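PDB 6F74: alcohol oxidase from Myceliophthora thermophila, which binds FAD and probably oxidises an alcohol or related substrate with molecular oxygen, as a VAO-type flavoprotein oxidase. Local coordinates for residues 50-55 and 138-143; 142-145 and 149-152; 265-270 and 281-286. One frame throughout, in Å; residues are numbered along the deposited sequence.

Contact 1 (50-55 and 138-143)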
ATOM      1  N   LYS A  50     -26.248 -21.911  -0.302  1.00 22.11           N
ATOM      2  CA  LYS A  50     -27.233 -22.292   0.730  1.00 22.73           C
ATOM      3  C   LYS A  50     -26.643 -22.689   2.075  1.00 22.88           C
ATOM      4  O   LYS A  50     -27.250 -22.420   3.097  1.00 23.40           O
ATOM      5  CB  LYS A  50     -28.099 -23.435   0.243  1.00 23.00           C
ATOM      6  CG  LYS A  50     -29.125 -22.972  -0.805  1.00 23.16           C
ATOM      7  CD  LYS A  50     -30.187 -24.032  -1.127  1.00 23.58           C
ATOM      8  CE  LYS A  50     -30.652 -23.972  -2.604  1.00 23.52           C
ATOM      9  NZ  LYS A  50     -31.881 -24.773  -2.839  1.00 24.06           N
ATOM     10  N   THR A  51     -25.514 -23.386   2.061  1.00 22.52           N
ATOM     11  CA  THR A  51     -24.736 -23.665   3.274  1.00 22.65           C
ATOM     12  C   THR A  51     -24.261 -22.376   3.939  1.00 22.61           C
ATOM     13  O   THR A  51     -24.331 -22.228   5.173  1.00 23.06           O
ATOM     14  CB  THR A  51     -23.518 -24.546   2.921  1.00 22.25           C
ATOM     15  OG1 THR A  51     -23.959 -25.650   2.145  1.00 22.27           O
ATOM     16  CG2 THR A  51     -22.811 -25.076   4.132  1.00 22.51           C
ATOM     17  N   LEU A  52     -23.771 -21.435   3.130  1.00 22.13           N
ATOM     18  CA  LEU A  52     -23.305 -20.137   3.643  1.00 22.06           C
ATOM     19  C   LEU A  52     -24.445 -19.327   4.237  1.00 22.60           C
ATOM     20  O   LEU A  52     -24.298 -18.716   5.282  1.00 22.89           O
ATOM     21  CB  LEU A  52     -22.658 -19.305   2.544  1.00 21.49           C
ATOM     22  CG  LEU A  52     -21.296 -19.800   2.050  1.00 20.99           C
ATOM     23  CD1 LEU A  52     -20.989 -19.192   0.674  1.00 20.53           C
ATOM     24  CD2 LEU A  52     -20.213 -19.473   3.077  1.00 20.97           C
ATOM     25  N   GLY A  53     -25.585 -19.353   3.556  1.00 22.79           N
ATOM     26  CA  GLY A  53     -26.673 -18.421   3.803  1.00 23.28           C
ATOM     27  C   GLY A  53     -26.847 -17.741   2.464  1.00 22.95           C
ATOM     28  O   GLY A  53     -25.954 -17.025   1.998  1.00 22.46           O
ATOM     29  N   LYS A  54     -27.963 -18.031   1.825  1.00 23.24           N
ATOM     30  CA  LYS A  54     -28.317 -17.480   0.516  1.00 23.08           C
ATOM     31  C   LYS A  54     -27.993 -16.002   0.417  1.00 22.96           C
ATOM     32  O   LYS A  54     -28.279 -15.255   1.355  1.00 23.34           O
ATOM     33  CB  LYS A  54     -29.822 -17.726   0.285  1.00 23.72           C
ATOM     34  CG  LYS A  54     -30.243 -17.788  -1.161  1.00 23.62           C
ATOM     35  CD  LYS A  54     -31.423 -18.807  -1.283  1.00 24.14           C
ATOM     36  CE  LYS A  54     -31.842 -19.025  -2.714  1.00 24.10           C
ATOM     37  NZ  LYS A  54     -32.109 -17.717  -3.376  1.00 24.21           N
ATOM     38  N   GLY A  55     -27.339 -15.596  -0.682  1.00 22.46           N
ATOM     39  CA  GLY A  55     -26.892 -14.204  -0.894  1.00 22.29           C
ATOM     40  C   GLY A  55     -25.408 -13.934  -0.619  1.00 21.73           C
ATOM     41  O   GLY A  55     -24.849 -12.999  -1.185  1.00 21.46           O
ATOM     42  N   ILE A 138     -15.891 -17.935   6.637  1.00 21.13           N
ATOM     43  CA  ILE A 138     -14.490 -17.984   6.265  1.00 20.77           C
ATOM     44  C   ILE A 138     -14.029 -19.444   6.230  1.00 20.87           C
ATOM     45  O   ILE A 138     -13.336 -19.857   5.276  1.00 20.51           O
ATOM     46  CB  ILE A 138     -13.590 -17.213   7.248  1.00 20.95           C
ATOM     47  CG1 ILE A 138     -13.964 -15.733   7.306  1.00 20.88           C
ATOM     48  CG2 ILE A 138     -12.109 -17.353   6.866  1.00 20.65           C
ATOM     49  CD1 ILE A 138     -13.129 -14.938   8.282  1.00 21.09           C
ATOM     50  N   THR A 139     -14.365 -20.193   7.282  1.00 21.42           N
ATOM     51  CA  THR A 139     -14.030 -21.613   7.351  1.00 21.62           C
ATOM     52  C   THR A 139     -14.589 -22.355   6.111  1.00 21.30           C
ATOM     53  O   THR A 139     -13.871 -23.136   5.485  1.00 21.13           O
ATOM     54  CB  THR A 139     -14.563 -22.268   8.647  1.00 22.33           C
ATOM     55  OG1 THR A 139     -13.846 -21.753   9.776  1.00 22.70           O
ATOM     56  CG2 THR A 139     -14.398 -23.799   8.641  1.00 22.58           C
ATOM     57  N   LEU A 140     -15.853 -22.103   5.779  1.00 21.30           N
ATOM     58  CA  LEU A 140     -16.501 -22.787   4.663  1.00 21.09           C
ATOM     59  C   LEU A 140     -15.876 -22.416   3.293  1.00 20.52           C
ATOM     60  O   LEU A 140     -15.774 -23.263   2.394  1.00 20.37           O
ATOM     61  CB  LEU A 140     -18.012 -22.506   4.638  1.00 21.29           C
ATOM     62  CG  LEU A 140     -18.881 -23.105   5.748  1.00 21.93           C
ATOM     63  CD1 LEU A 140     -20.195 -22.343   5.889  1.00 22.17           C
ATOM     64  CD2 LEU A 140     -19.143 -24.596   5.488  1.00 22.09           C
ATOM     65  N   THR A 141     -15.444 -21.164   3.162  1.00 20.25           N
ATOM     66  CA  THR A 141     -14.839 -20.697   1.935  1.00 19.79           C
ATOM     67  C   THR A 141     -13.470 -21.323   1.760  1.00 19.69           C
ATOM     68  O   THR A 141     -13.188 -21.897   0.711  1.00 19.51           O
ATOM     69  CB  THR A 141     -14.776 -19.168   1.897  1.00 19.60           C
ATOM     70  OG1 THR A 141     -16.077 -18.669   2.126  1.00 19.79           O
ATOM     71  CG2 THR A 141     -14.235 -18.643   0.538  1.00 19.17           C
ATOM     72  N   LEU A 142     -12.651 -21.256   2.807  1.00 19.89           N
ATOM     73  CA  LEU A 142     -11.366 -21.914   2.814  1.00 19.94           C
ATOM     74  C   LEU A 142     -11.534 -23.380   2.414  1.00 20.09           C
ATOM     75  O   LEU A 142     -10.903 -23.827   1.446  1.00 19.93           O
ATOM     76  CB  LEU A 142     -10.696 -21.812   4.182  1.00 20.31           C
ATOM     77  CG  LEU A 142      -9.385 -22.588   4.395  1.00 20.51           C
ATOM     78  CD1 LEU A 142      -8.297 -22.165   3.417  1.00 20.17           C
ATOM     79  CD2 LEU A 142      -8.892 -22.420   5.807  1.00 20.97           C
ATOM     80  N   ASN A 143     -12.393 -24.098   3.137  1.00 20.45           N
ATOM     81  CA  ASN A 143     -12.587 -25.529   2.907  1.00 20.67           C
ATOM     82  C   ASN A 143     -13.061 -25.855   1.482  1.00 20.37           C
ATOM     83  O   ASN A 143     -12.548 -26.784   0.860  1.00 20.40           O
ATOM     84  CB  ASN A 143     -13.575 -26.131   3.937  1.00 21.15           C
ATOM     85  CG  ASN A 143     -12.993 -26.252   5.339  1.00 21.62           C
ATOM     86  OD1 ASN A 143     -11.824 -25.998   5.557  1.00 21.62           O
ATOM     87  ND2 ASN A 143     -13.822 -26.667   6.305  1.00 22.11           N
TER
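Leu140 meets both Thr51 and Leu52, the last two residues of helix 42-52, with its two methyl groups. The contact is apolar. Leu140 CD2 lies 3.9 Å from Thr51 CG2. Leu140 CD1 lies 4.0 Å from Leu52 CD2 and also comes near Thr51 CG2, which therefore faces the fork of the leucine. The two leucine side chains run alongside each other in opposite directions, and Leu52 CD2 reaches back to within 4.1 Å of Leu140 CB. Leu52 CD2 also stands 4.3 Å from Thr141 OG1. Leu52 and Thr141 both also touch Val130 of strand 128-131.

The polar atoms bond within their own helices. In Thr51, chi1 of -50° puts CG2 anti to the backbone N and turns it to Leu140. OG1 is left to bond Ala47 O one turn back. Thr141 OG1 does likewise with Asp137 O.

The contact thus joins the N-terminal helix 42-52 to helix 135-147 of the FAD-binding domain. No hydrogen bond or salt bridge crosses it. Its chemistry implies cohesion by methyl packing, buried at Leu52 and open to solvent at Thr51.

Contact 2 (142-145 and 149-152); sequences LNFA and NIRL
Ala145 and Ile150 are joined by the hydrogen bond of a Schellman motif that ends helix 135-147. The helix links strand 128-131 to strand 152-155 in a beta-alpha-beta crossover, with strand 171-174 lying between the two parallel strands.

The backbone makes the turn. Ile150 N donates to Ala145 O at 2.8 Å. The bond is fairly straight, at 160° at the hydrogen, and lies in the carbonyl plane. Asn149 is the C-prime residue, with positive phi (50°), and its N bonds Lys146 O. Asn149 N is also close to Ala145 O, but the angle is too poor for a bond. The side chain of Asn149 leaves its backbone away from residues 142-145, and its ND2 bonds Cys30 O in the N-terminal segment.

The apolar contacts join the last turns of the helix to the chain that returns after it. Phe144 CE1 is 4.1 Å from Ile150 CD1, which approaches the ring obliquely. The ring also stacks with Phe48, and Ile150 touches Trp45, so helix 42-52 borders this part of the contact. Further along, Leu142 and Leu152 cross at about a right angle. In Leu142, CG anti to the backbone N (chi1 174°) brings CD1 within 4.0 Å of Leu152 CD2. Between these two pairs sits the small Ala145, whose CB is 4.0 Å from Leu152 CB and 3.4 Å from Ile150 O.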
ATOM      1  N   LEU A 142     -12.651 -21.256   2.807  1.00 19.89           N
ATOM      2  CA  LEU A 142     -11.366 -21.914   2.814  1.00 19.94           C
ATOM      3  C   LEU A 142     -11.534 -23.380   2.414  1.00 20.09           C
ATOM      4  O   LEU A 142     -10.903 -23.827   1.446  1.00 19.93           O
ATOM      5  CB  LEU A 142     -10.696 -21.812   4.182  1.00 20.31           C
ATOM      6  CG  LEU A 142      -9.385 -22.588   4.395  1.00 20.51           C
ATOM      7  CD1 LEU A 142      -8.297 -22.165   3.417  1.00 20.17           C
ATOM      8  CD2 LEU A 142      -8.892 -22.420   5.807  1.00 20.97           C
ATOM      9  N   ASN A 143     -12.393 -24.098   3.137  1.00 20.45           N
ATOM     10  CA  ASN A 143     -12.587 -25.529   2.907  1.00 20.67           C
ATOM     11  C   ASN A 143     -13.061 -25.855   1.482  1.00 20.37           C
ATOM     12  O   ASN A 143     -12.548 -26.784   0.860  1.00 20.40           O
ATOM     13  CB  ASN A 143     -13.575 -26.131   3.937  1.00 21.15           C
ATOM     14  CG  ASN A 143     -12.993 -26.252   5.339  1.00 21.62           C
ATOM     15  OD1 ASN A 143     -11.824 -25.998   5.557  1.00 21.62           O
ATOM     16  ND2 ASN A 143     -13.822 -26.667   6.305  1.00 22.11           N
ATOM     17  N   PHE A 144     -14.031 -25.107   0.983  1.00 20.16           N
ATOM     18  CA  PHE A 144     -14.539 -25.302  -0.381  1.00 19.93           C
ATOM     19  C   PHE A 144     -13.417 -25.090  -1.431  1.00 19.64           C
ATOM     20  O   PHE A 144     -13.318 -25.852  -2.369  1.00 19.64           O
ATOM     21  CB  PHE A 144     -15.758 -24.385  -0.642  1.00 19.84           C
ATOM     22  CG  PHE A 144     -16.446 -24.619  -1.959  1.00 19.72           C
ATOM     23  CD1 PHE A 144     -15.920 -24.077  -3.144  1.00 19.43           C
ATOM     24  CD2 PHE A 144     -17.612 -25.358  -2.031  1.00 19.97           C
ATOM     25  CE1 PHE A 144     -16.547 -24.270  -4.350  1.00 19.41           C
ATOM     26  CE2 PHE A 144     -18.241 -25.571  -3.242  1.00 19.92           C
ATOM     27  CZ  PHE A 144     -17.710 -25.018  -4.407  1.00 19.65           C
ATOM     28  N   ALA A 145     -12.574 -24.073  -1.258  1.00 19.46           N
ATOM     29  CA  ALA A 145     -11.470 -23.788  -2.204  1.00 19.25           C
ATOM     30  C   ALA A 145     -10.518 -24.961  -2.280  1.00 19.47           C
ATOM     31  O   ALA A 145     -10.140 -25.412  -3.366  1.00 19.45           O
ATOM     32  CB  ALA A 145     -10.702 -22.553  -1.770  1.00 19.09           C
ATOM     33  N   ASN A 149     -10.101 -27.626  -5.288  1.00 19.78           N
ATOM     34  CA  ASN A 149      -8.821 -27.191  -5.839  1.00 19.75           C
ATOM     35  C   ASN A 149      -8.937 -25.896  -6.627  1.00 19.45           C
ATOM     36  O   ASN A 149      -8.423 -25.767  -7.757  1.00 19.48           O
ATOM     37  CB  ASN A 149      -8.217 -28.340  -6.663  1.00 20.07           C
ATOM     38  CG  ASN A 149      -6.936 -27.952  -7.377  1.00 20.14           C
ATOM     39  OD1 ASN A 149      -6.037 -27.351  -6.787  1.00 20.11           O
ATOM     40  ND2 ASN A 149      -6.843 -28.309  -8.652  1.00 20.29           N
ATOM     41  N   ILE A 150      -9.659 -24.952  -6.049  1.00 19.22           N
ATOM     42  CA  ILE A 150      -9.913 -23.659  -6.662  1.00 18.96           C
ATOM     43  C   ILE A 150      -9.032 -22.652  -5.917  1.00 18.83           C
ATOM     44  O   ILE A 150      -8.959 -22.678  -4.660  1.00 18.88           O
ATOM     45  CB  ILE A 150     -11.403 -23.255  -6.526  1.00 18.87           C
ATOM     46  CG1 ILE A 150     -12.289 -24.220  -7.300  1.00 19.03           C
ATOM     47  CG2 ILE A 150     -11.645 -21.830  -7.001  1.00 18.66           C
ATOM     48  CD1 ILE A 150     -13.762 -23.818  -7.360  1.00 19.01           C
ATOM     49  N   ARG A 151      -8.430 -21.738  -6.680  1.00 18.70           N
ATOM     50  CA  ARG A 151      -7.533 -20.729  -6.139  1.00 18.59           C
ATOM     51  C   ARG A 151      -8.276 -19.785  -5.195  1.00 18.42           C
ATOM     52  O   ARG A 151      -9.309 -19.201  -5.572  1.00 18.30           O
ATOM     53  CB  ARG A 151      -6.862 -19.911  -7.261  1.00 18.53           C
ATOM     54  CG  ARG A 151      -6.001 -18.766  -6.758  1.00 18.41           C
ATOM     55  CD  ARG A 151      -5.369 -17.946  -7.836  1.00 18.40           C
ATOM     56  NE  ARG A 151      -4.583 -16.850  -7.270  1.00 18.29           N
ATOM     57  CZ  ARG A 151      -3.838 -15.995  -7.984  1.00 18.31           C
ATOM     58  NH1 ARG A 151      -3.765 -16.108  -9.315  1.00 18.45           N
ATOM     59  NH2 ARG A 151      -3.154 -15.002  -7.370  1.00 18.22           N
ATOM     60  N   LEU A 152      -7.768 -19.663  -3.969  1.00 18.48           N
ATOM     61  CA  LEU A 152      -8.383 -18.779  -2.983  1.00 18.40           C
ATOM     62  C   LEU A 152      -7.694 -17.431  -3.028  1.00 18.24           C
ATOM     63  O   LEU A 152      -6.484 -17.349  -2.849  1.00 18.29           O
ATOM     64  CB  LEU A 152      -8.318 -19.356  -1.563  1.00 18.64           C
ATOM     65  CG  LEU A 152      -9.008 -18.527  -0.470  1.00 18.67           C
ATOM     66  CD1 LEU A 152     -10.514 -18.545  -0.658  1.00 18.67           C
ATOM     67  CD2 LEU A 152      -8.664 -19.064   0.899  1.00 19.01           C
TER

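Contact 3 (265-270 and 281-286)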
ATOM      1  N   ILE A 265      -5.197 -15.737  13.656  1.00 23.42           N
ATOM      2  CA  ILE A 265      -4.984 -16.119  12.282  1.00 22.76           C
ATOM      3  C   ILE A 265      -5.520 -17.520  12.054  1.00 22.86           C
ATOM      4  O   ILE A 265      -5.203 -18.433  12.834  1.00 23.47           O
ATOM      5  CB  ILE A 265      -3.487 -16.110  11.915  1.00 22.67           C
ATOM      6  CG1 ILE A 265      -2.886 -14.714  12.146  1.00 22.59           C
ATOM      7  CG2 ILE A 265      -3.305 -16.488  10.453  1.00 22.05           C
ATOM      8  CD1 ILE A 265      -1.392 -14.617  11.926  1.00 22.61           C
ATOM      9  N   MET A 266      -6.312 -17.679  10.992  1.00 22.33           N
ATOM     10  CA  MET A 266      -6.774 -18.986  10.534  1.00 22.33           C
ATOM     11  C   MET A 266      -5.776 -19.514   9.504  1.00 22.00           C
ATOM     12  O   MET A 266      -5.545 -18.905   8.448  1.00 21.44           O
ATOM     13  CB  MET A 266      -8.179 -18.899   9.945  1.00 22.01           C
ATOM     14  CG  MET A 266      -8.725 -20.241   9.440  1.00 22.02           C
ATOM     15  SD  MET A 266     -10.446 -20.219   8.816  1.00 21.76           S
ATOM     16  CE  MET A 266     -11.274 -19.379  10.151  1.00 22.28           C
ATOM     17  N   LEU A 267      -5.173 -20.650   9.825  1.00 22.43           N
ATOM     18  CA  LEU A 267      -4.162 -21.239   8.959  1.00 22.28           C
ATOM     19  C   LEU A 267      -4.837 -21.959   7.804  1.00 21.89           C
ATOM     20  O   LEU A 267      -6.051 -22.178   7.843  1.00 21.84           O
ATOM     21  CB  LEU A 267      -3.263 -22.197   9.757  1.00 22.99           C
ATOM     22  CG  LEU A 267      -2.570 -21.652  11.012  1.00 23.54           C
ATOM     23  CD1 LEU A 267      -1.735 -22.728  11.688  1.00 24.30           C
ATOM     24  CD2 LEU A 267      -1.700 -20.455  10.694  1.00 23.22           C
ATOM     25  N   ALA A 268      -4.062 -22.320   6.775  1.00 21.67           N
ATOM     26  CA  ALA A 268      -4.572 -23.096   5.633  1.00 21.38           C
ATOM     27  C   ALA A 268      -5.272 -24.391   6.057  1.00 21.76           C
ATOM     28  O   ALA A 268      -6.230 -24.827   5.412  1.00 21.54           O
ATOM     29  CB  ALA A 268      -3.424 -23.419   4.688  1.00 21.31           C
ATOM     30  N   ASP A 269      -4.792 -25.003   7.136  1.00 22.39           N
ATOM     31  CA  ASP A 269      -5.414 -26.219   7.691  1.00 22.86           C
ATOM     32  C   ASP A 269      -6.687 -25.956   8.494  1.00 22.99           C
ATOM     33  O   ASP A 269      -7.284 -26.876   9.004  1.00 23.41           O
ATOM     34  CB  ASP A 269      -4.406 -26.996   8.549  1.00 23.60           C
ATOM     35  CG  ASP A 269      -3.982 -26.229   9.825  1.00 24.02           C
ATOM     36  OD1 ASP A 269      -4.645 -25.245  10.221  1.00 23.82           O
ATOM     37  OD2 ASP A 269      -2.968 -26.602  10.433  1.00 24.59           O
ATOM     38  N   GLY A 270      -7.103 -24.698   8.614  1.00 22.68           N
ATOM     39  CA  GLY A 270      -8.380 -24.359   9.236  1.00 22.80           C
ATOM     40  C   GLY A 270      -8.280 -24.020  10.708  1.00 23.43           C
ATOM     41  O   GLY A 270      -9.229 -23.465  11.240  1.00 23.55           O
ATOM     42  N   SER A 281       5.749 -17.544  17.271  1.00 27.83           N
ATOM     43  CA  SER A 281       6.507 -16.314  17.094  1.00 27.60           C
ATOM     44  C   SER A 281       7.138 -16.175  15.685  1.00 26.89           C
ATOM     45  O   SER A 281       7.394 -15.061  15.232  1.00 26.40           O
ATOM     46  CB  SER A 281       7.589 -16.200  18.170  1.00 28.60           C
ATOM     47  OG  SER A 281       8.575 -17.221  18.038  1.00 29.15           O
ATOM     48  N   ASP A 282       7.403 -17.304  15.022  1.00 26.91           N
ATOM     49  CA  ASP A 282       7.877 -17.281  13.627  1.00 26.29           C
ATOM     50  C   ASP A 282       6.801 -16.801  12.666  1.00 25.29           C
ATOM     51  O   ASP A 282       7.102 -16.077  11.703  1.00 24.72           O
ATOM     52  CB  ASP A 282       8.489 -18.626  13.181  1.00 26.68           C
ATOM     53  CG  ASP A 282       7.559 -19.832  13.383  1.00 26.83           C
ATOM     54  OD1 ASP A 282       6.524 -19.712  14.063  1.00 26.80           O
ATOM     55  OD2 ASP A 282       7.887 -20.941  12.878  1.00 27.04           O
ATOM     56  N   LEU A 283       5.551 -17.204  12.915  1.00 25.15           N
ATOM     57  CA  LEU A 283       4.422 -16.669  12.148  1.00 24.30           C
ATOM     58  C   LEU A 283       4.199 -15.170  12.423  1.00 24.01           C
ATOM     59  O   LEU A 283       3.846 -14.419  11.523  1.00 23.31           O
ATOM     60  CB  LEU A 283       3.153 -17.478  12.421  1.00 24.32           C
ATOM     61  CG  LEU A 283       1.803 -16.998  11.861  1.00 23.61           C
ATOM     62  CD1 LEU A 283       1.738 -16.969  10.354  1.00 22.88           C
ATOM     63  CD2 LEU A 283       0.716 -17.898  12.433  1.00 23.89           C
ATOM     64  N   PHE A 284       4.366 -14.768  13.682  1.00 24.61           N
ATOM     65  CA  PHE A 284       4.153 -13.394  14.128  1.00 24.49           C
ATOM     66  C   PHE A 284       5.152 -12.443  13.458  1.00 24.17           C
ATOM     67  O   PHE A 284       4.795 -11.341  13.007  1.00 23.62           O
ATOM     68  CB  PHE A 284       4.281 -13.396  15.654  1.00 25.39           C
ATOM     69  CG  PHE A 284       4.151 -12.053  16.300  1.00 25.45           C
ATOM     70  CD1 PHE A 284       3.037 -11.267  16.075  1.00 24.94           C
ATOM     71  CD2 PHE A 284       5.109 -11.619  17.218  1.00 26.15           C
ATOM     72  CE1 PHE A 284       2.897 -10.052  16.726  1.00 25.09           C
ATOM     73  CE2 PHE A 284       4.978 -10.411  17.871  1.00 26.28           C
ATOM     74  CZ  PHE A 284       3.871  -9.614  17.629  1.00 25.75           C
ATOM     75  N   ARG A 285       6.401 -12.905  13.377  1.00 24.56           N
ATOM     76  CA  ARG A 285       7.453 -12.183  12.700  1.00 24.36           C
ATOM     77  C   ARG A 285       7.176 -12.069  11.201  1.00 23.54           C
ATOM     78  O   ARG A 285       7.311 -10.994  10.635  1.00 23.10           O
ATOM     79  CB  ARG A 285       8.816 -12.838  12.944  1.00 25.07           C
ATOM     80  CG  ARG A 285       9.966 -12.057  12.289  1.00 24.95           C
ATOM     81  CD  ARG A 285      11.360 -12.645  12.513  1.00 25.73           C
ATOM     82  NE  ARG A 285      11.445 -14.097  12.256  1.00 26.04           N
ATOM     83  CZ  ARG A 285      11.738 -15.038  13.152  1.00 26.87           C
ATOM     84  NH1 ARG A 285      11.938 -14.714  14.439  1.00 27.53           N
ATOM     85  NH2 ARG A 285      11.727 -16.320  12.775  1.00 27.06           N
ATOM     86  N   ALA A 286       6.787 -13.168  10.579  1.00 23.39           N
ATOM     87  CA  ALA A 286       6.473 -13.181   9.139  1.00 22.70           C
ATOM     88  C   ALA A 286       5.399 -12.157   8.732  1.00 22.03           C
ATOM     89  O   ALA A 286       5.562 -11.430   7.744  1.00 21.57           O
ATOM     90  CB  ALA A 286       6.044 -14.572   8.727  1.00 22.73           C
TER
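Asp282 OD1 is gripped by two groups beside Leu283, the residue that makes the contacts with Ile265 and Leu267. Tyr570 OH hydrogen-bonds it. Leu283 N adds a weak bond to Asp282 OD1, 2.9 Å long and bent to 128° at the hydrogen. The other carboxylate oxygen, OD2, forms a salt bridge with Lys569, which ties the start of helix 281-287 to helix 560-570. On the other segment, Gly270 N bonds Leu267 O at 2.8 Å and closes a type I turn.

That turn joins strands 260-266 and 272-276, a beta hairpin of the FAD-binding domain, and helix 281-287 follows it and packs on it. Val273 of the second strand bonds Ile265 through the backbone and touches Leu283.

The apolar contact centres on the methyl Leu283 CD2. Leu283 has CG anti to the backbone N (chi1 172°), which extends the side chain toward the hairpin. Ile265 reaches out to meet it tip to tip, with Ile265 CD1 at 3.9 Å from Leu283 CD2 and nearly as close to Leu283 CG. Leu267 comes in at a slant, and its CD2 is also 3.9 Å from Leu283 CD2.

Contacts 1 and 2 both use helix 135-147, and the same helix packs against residues 265-270 of contact 3. Contacts 1 and 2 share Leu142 and Asn143, and their centres are 11 Å apart. Thr141 CG2 of contact 1 touches Leu152 CD1 of contact 2 at 3.9 Å. Another face of the helix meets the hairpin of contact 3, where Leu142 CD2 lies 3.5 Å from Leu267 O and Ile138 CG2 lies 3.8 Å from Met266 SD. The contacts approach the cofactor in steps. The side chain of Thr141 is about 12 Å from the bound FAD, that of Leu152 about 9 Å and that of Ile265 about 7 Å. Leu152 and Ile265 neighbour the FAD-binding residues Thr154 and Val297 respectively.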